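Local coordinates for uncharacterized conserved protein (Pseudomonas syringae pv. tomato, PDB 3ERM) that is of unknown function but belongs to the YebG family and forms a helical assembly of two subunits in the crystal, at residues Q31-L43 / A55-A67. Sequence-based numbering, arbitrary orientation.
Sequences QMLELAELLTDVL and AEDASIYMAKNRA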
# COMPACT_ATOMS: atom_id res chain seq x y z
N GLN A 31 -0.44 -8.90 -13.75
CA GLN A 31 -0.09 -7.56 -13.31
C GLN A 31 -0.26 -7.42 -11.80
O GLN A 31 0.49 -6.69 -11.17
CB GLN A 31 -0.93 -6.52 -14.06
CG GLN A 31 -0.59 -6.40 -15.54
CD GLN A 31 -1.73 -5.73 -16.34
OE1 GLN A 31 -1.72 -5.69 -17.59
NE2 GLN A 31 -2.74 -5.23 -15.61
N MSE A 32 -1.23 -8.14 -11.24
CA MSE A 32 -1.44 -8.25 -9.79
C MSE A 32 -0.16 -8.81 -9.11
O MSE A 32 0.35 -8.25 -8.12
CB MSE A 32 -2.66 -9.15 -9.55
CG MSE A 32 -3.09 -9.35 -8.12
SE MSE A 32 -1.79 -10.43 -7.09
CE MSE A 32 -2.50 -10.14 -5.32
N LEU A 33 0.37 -9.89 -9.68
CA LEU A 33 1.55 -10.57 -9.18
C LEU A 33 2.77 -9.70 -9.35
O LEU A 33 3.50 -9.50 -8.38
CB LEU A 33 1.76 -11.87 -9.94
CG LEU A 33 0.63 -12.88 -9.78
CD1 LEU A 33 0.66 -13.90 -10.93
CD2 LEU A 33 0.72 -13.55 -8.41
N GLU A 34 2.99 -9.18 -10.55
CA GLU A 34 4.13 -8.31 -10.79
C GLU A 34 4.15 -7.13 -9.79
O GLU A 34 5.21 -6.76 -9.32
CB GLU A 34 4.18 -7.83 -12.24
CG GLU A 34 5.37 -6.94 -12.54
CD GLU A 34 5.23 -6.06 -13.82
OE1 GLU A 34 4.11 -6.00 -14.45
OE2 GLU A 34 6.27 -5.42 -14.19
N LEU A 35 2.98 -6.58 -9.46
CA LEU A 35 2.85 -5.52 -8.45
C LEU A 35 3.12 -5.98 -7.04
O LEU A 35 3.72 -5.25 -6.24
CB LEU A 35 1.45 -4.92 -8.45
CG LEU A 35 1.18 -3.81 -7.42
CD1 LEU A 35 2.04 -2.54 -7.62
CD2 LEU A 35 -0.31 -3.43 -7.40
N ALA A 36 2.64 -7.17 -6.71
CA ALA A 36 2.78 -7.65 -5.36
C ALA A 36 4.28 -7.85 -5.15
O ALA A 36 4.84 -7.49 -4.11
CB ALA A 36 1.98 -8.95 -5.15
N GLU A 37 4.93 -8.36 -6.19
CA GLU A 37 6.36 -8.64 -6.13
C GLU A 37 7.24 -7.38 -5.98
O GLU A 37 8.22 -7.39 -5.25
CB GLU A 37 6.77 -9.41 -7.36
CG GLU A 37 8.19 -9.89 -7.27
CD GLU A 37 8.58 -10.67 -8.48
OE1 GLU A 37 7.67 -11.02 -9.27
OE2 GLU A 37 9.80 -10.94 -8.64
N LEU A 38 6.91 -6.31 -6.69
CA LEU A 38 7.68 -5.11 -6.55
C LEU A 38 7.40 -4.48 -5.20
O LEU A 38 8.32 -4.05 -4.52
CB LEU A 38 7.39 -4.14 -7.71
CG LEU A 38 7.82 -4.64 -9.10
CD1 LEU A 38 7.13 -3.87 -10.22
CD2 LEU A 38 9.33 -4.63 -9.32
N LEU A 39 6.15 -4.48 -4.77
CA LEU A 39 5.79 -3.98 -3.43
C LEU A 39 6.52 -4.68 -2.28
O LEU A 39 6.95 -4.02 -1.32
CB LEU A 39 4.31 -4.17 -3.19
CG LEU A 39 3.26 -3.07 -3.05
CD1 LEU A 39 3.70 -1.67 -3.46
CD2 LEU A 39 2.00 -3.54 -3.80
N THR A 40 6.63 -6.00 -2.36
CA THR A 40 7.36 -6.79 -1.41
C THR A 40 8.76 -6.31 -1.36
O THR A 40 9.30 -6.10 -0.28
CB THR A 40 7.40 -8.24 -1.83
OG1 THR A 40 6.05 -8.73 -1.83
CG2 THR A 40 8.29 -9.10 -0.86
N ASP A 41 9.35 -6.11 -2.53
CA ASP A 41 10.68 -5.68 -2.55
C ASP A 41 10.91 -4.28 -1.98
O ASP A 41 11.94 -4.07 -1.29
CB ASP A 41 11.31 -5.74 -3.92
CG ASP A 41 12.77 -5.26 -3.86
OD1 ASP A 41 13.55 -5.89 -3.07
OD2 ASP A 41 13.10 -4.22 -4.52
N VAL A 42 10.01 -3.33 -2.26
CA VAL A 42 10.25 -1.97 -1.73
C VAL A 42 10.03 -1.96 -0.23
O VAL A 42 10.70 -1.24 0.49
CB VAL A 42 9.48 -0.79 -2.44
CG1 VAL A 42 9.35 -0.99 -3.94
CG2 VAL A 42 8.16 -0.54 -1.80
N LEU A 43 9.11 -2.81 0.25
CA LEU A 43 8.82 -2.86 1.67
C LEU A 43 9.93 -3.47 2.49
O LEU A 43 10.33 -2.90 3.52
CB LEU A 43 7.50 -3.57 1.94
CG LEU A 43 6.22 -2.82 1.51
CD1 LEU A 43 5.01 -3.71 1.87
CD2 LEU A 43 6.10 -1.45 2.19
N ALA A 55 5.85 -8.88 4.58
CA ALA A 55 5.89 -7.96 3.43
C ALA A 55 5.20 -8.60 2.24
O ALA A 55 4.47 -7.94 1.47
CB ALA A 55 7.32 -7.61 3.06
N GLU A 56 5.44 -9.90 2.11
CA GLU A 56 4.85 -10.68 1.03
C GLU A 56 3.31 -10.61 1.14
O GLU A 56 2.62 -10.21 0.18
CB GLU A 56 5.37 -12.09 1.15
CG GLU A 56 5.29 -12.94 -0.07
CD GLU A 56 5.76 -14.37 0.24
OE1 GLU A 56 5.01 -15.36 -0.04
OE2 GLU A 56 6.88 -14.50 0.81
N ASP A 57 2.82 -10.89 2.35
CA ASP A 57 1.40 -11.07 2.66
C ASP A 57 0.63 -9.79 2.42
O ASP A 57 -0.48 -9.81 1.88
CB ASP A 57 1.20 -11.46 4.14
CG ASP A 57 1.47 -12.93 4.42
OD1 ASP A 57 1.45 -13.75 3.49
OD2 ASP A 57 1.71 -13.29 5.59
N ALA A 58 1.23 -8.70 2.87
CA ALA A 58 0.60 -7.41 2.82
C ALA A 58 0.60 -6.90 1.39
O ALA A 58 -0.33 -6.23 0.96
CB ALA A 58 1.33 -6.45 3.74
N SER A 59 1.66 -7.24 0.65
CA SER A 59 1.82 -6.86 -0.76
C SER A 59 0.78 -7.53 -1.63
O SER A 59 0.22 -6.87 -2.50
CB SER A 59 3.21 -7.24 -1.27
OG SER A 59 4.13 -6.34 -0.73
N ILE A 60 0.53 -8.82 -1.39
CA ILE A 60 -0.47 -9.58 -2.15
C ILE A 60 -1.82 -8.98 -1.84
O ILE A 60 -2.69 -8.92 -2.69
CB ILE A 60 -0.48 -11.07 -1.77
CG1 ILE A 60 0.84 -11.73 -2.17
CG2 ILE A 60 -1.64 -11.82 -2.48
CD1 ILE A 60 0.85 -13.25 -2.02
N TYR A 61 -2.00 -8.50 -0.62
CA TYR A 61 -3.32 -8.09 -0.20
C TYR A 61 -3.68 -6.79 -0.89
O TYR A 61 -4.78 -6.63 -1.43
CB TYR A 61 -3.38 -7.93 1.31
CG TYR A 61 -4.63 -7.25 1.75
CD1 TYR A 61 -5.86 -7.95 1.74
CD2 TYR A 61 -4.63 -5.90 2.12
CE1 TYR A 61 -7.07 -7.31 2.14
CE2 TYR A 61 -5.83 -5.24 2.51
CZ TYR A 61 -7.03 -5.96 2.53
OH TYR A 61 -8.22 -5.35 2.93
N MSE A 62 -2.75 -5.85 -0.83
CA MSE A 62 -2.87 -4.57 -1.52
C MSE A 62 -3.02 -4.79 -3.02
O MSE A 62 -3.90 -4.19 -3.63
CB MSE A 62 -1.66 -3.67 -1.22
CG MSE A 62 -1.31 -3.61 0.25
SE MSE A 62 -0.18 -2.07 0.70
CE MSE A 62 -1.47 -1.02 1.52
N ALA A 63 -2.15 -5.64 -3.61
CA ALA A 63 -2.18 -5.87 -5.04
C ALA A 63 -3.58 -6.37 -5.43
O ALA A 63 -4.14 -5.87 -6.37
CB ALA A 63 -1.08 -6.83 -5.48
N LYS A 64 -4.16 -7.31 -4.67
CA LYS A 64 -5.53 -7.81 -4.95
C LYS A 64 -6.63 -6.73 -4.79
O LYS A 64 -7.76 -6.93 -5.20
CB LYS A 64 -5.89 -8.98 -4.03
CG LYS A 64 -5.24 -10.35 -4.32
CD LYS A 64 -5.59 -11.32 -3.15
CE LYS A 64 -4.96 -12.72 -3.23
NZ LYS A 64 -5.77 -13.74 -3.96
N ASN A 65 -6.31 -5.61 -4.14
CA ASN A 65 -7.26 -4.53 -3.95
C ASN A 65 -6.68 -3.25 -4.50
O ASN A 65 -6.89 -2.15 -3.92
CB ASN A 65 -7.50 -4.38 -2.49
CG ASN A 65 -8.08 -5.62 -1.90
OD1 ASN A 65 -9.26 -5.85 -2.01
ND2 ASN A 65 -7.26 -6.45 -1.29
N ARG A 66 -5.92 -3.39 -5.59
CA ARG A 66 -5.16 -2.25 -6.09
C ARG A 66 -6.02 -1.05 -6.43
O ARG A 66 -5.56 0.09 -6.25
CB ARG A 66 -4.18 -2.60 -7.23
CG ARG A 66 -4.80 -3.02 -8.50
CD ARG A 66 -3.74 -3.45 -9.51
NE ARG A 66 -2.82 -2.36 -9.91
CZ ARG A 66 -1.76 -2.51 -10.72
NH1 ARG A 66 -1.46 -3.70 -11.25
NH2 ARG A 66 -1.00 -1.47 -11.01
N ALA A 67 -7.25 -1.28 -6.90
CA ALA A 67 -8.11 -0.16 -7.24
C ALA A 67 -8.59 0.61 -6.01
O ALA A 67 -8.74 1.83 -6.05
CB ALA A 67 -9.31 -0.59 -8.15
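Ser59 enters as a knob among Ala36, Leu39, Thr40 and Leu43, the hole offered by helix 22-46. Here Ala36 and Ser59 come within 4.8 Å CA to CA, and the axes of segments 31-43 and 55-63 approach to 8.1 Å at 140°, so the two helices run roughly antiparallel, with Ala36, Ser59 and Ala63 at the close approach. With its OG turned beside the backbone N (chi1 -74°), Ser59 bonds back to Ala55 O at 2.7 Å, its OG and N arriving from opposite faces of that carbonyl. Thr40 answers in kind: OG1 gives a hydrogen bond to Ala36 O from above the carbonyl plane, 40° out of it, and the same oxygen takes Thr40 N. Ala63 CB then meets Ala36 CB at 3.7 Å, while SE of selenomethionine Met32 lies 4.0 Å from Ala63 CB. Leu35 CD2 sits 3.7 Å above the centre of the guanidinium of Arg66, the first residue of helix 66-74. Arg66 NE is hydrogen-bonded to Phe73 O of the second subunit, linking this packing to the dimer interface. Both hydroxyls donate within their own helices, and the clear contacts between the helices are apolar, consistent with cohesion by close packing of small and aliphatic side chains.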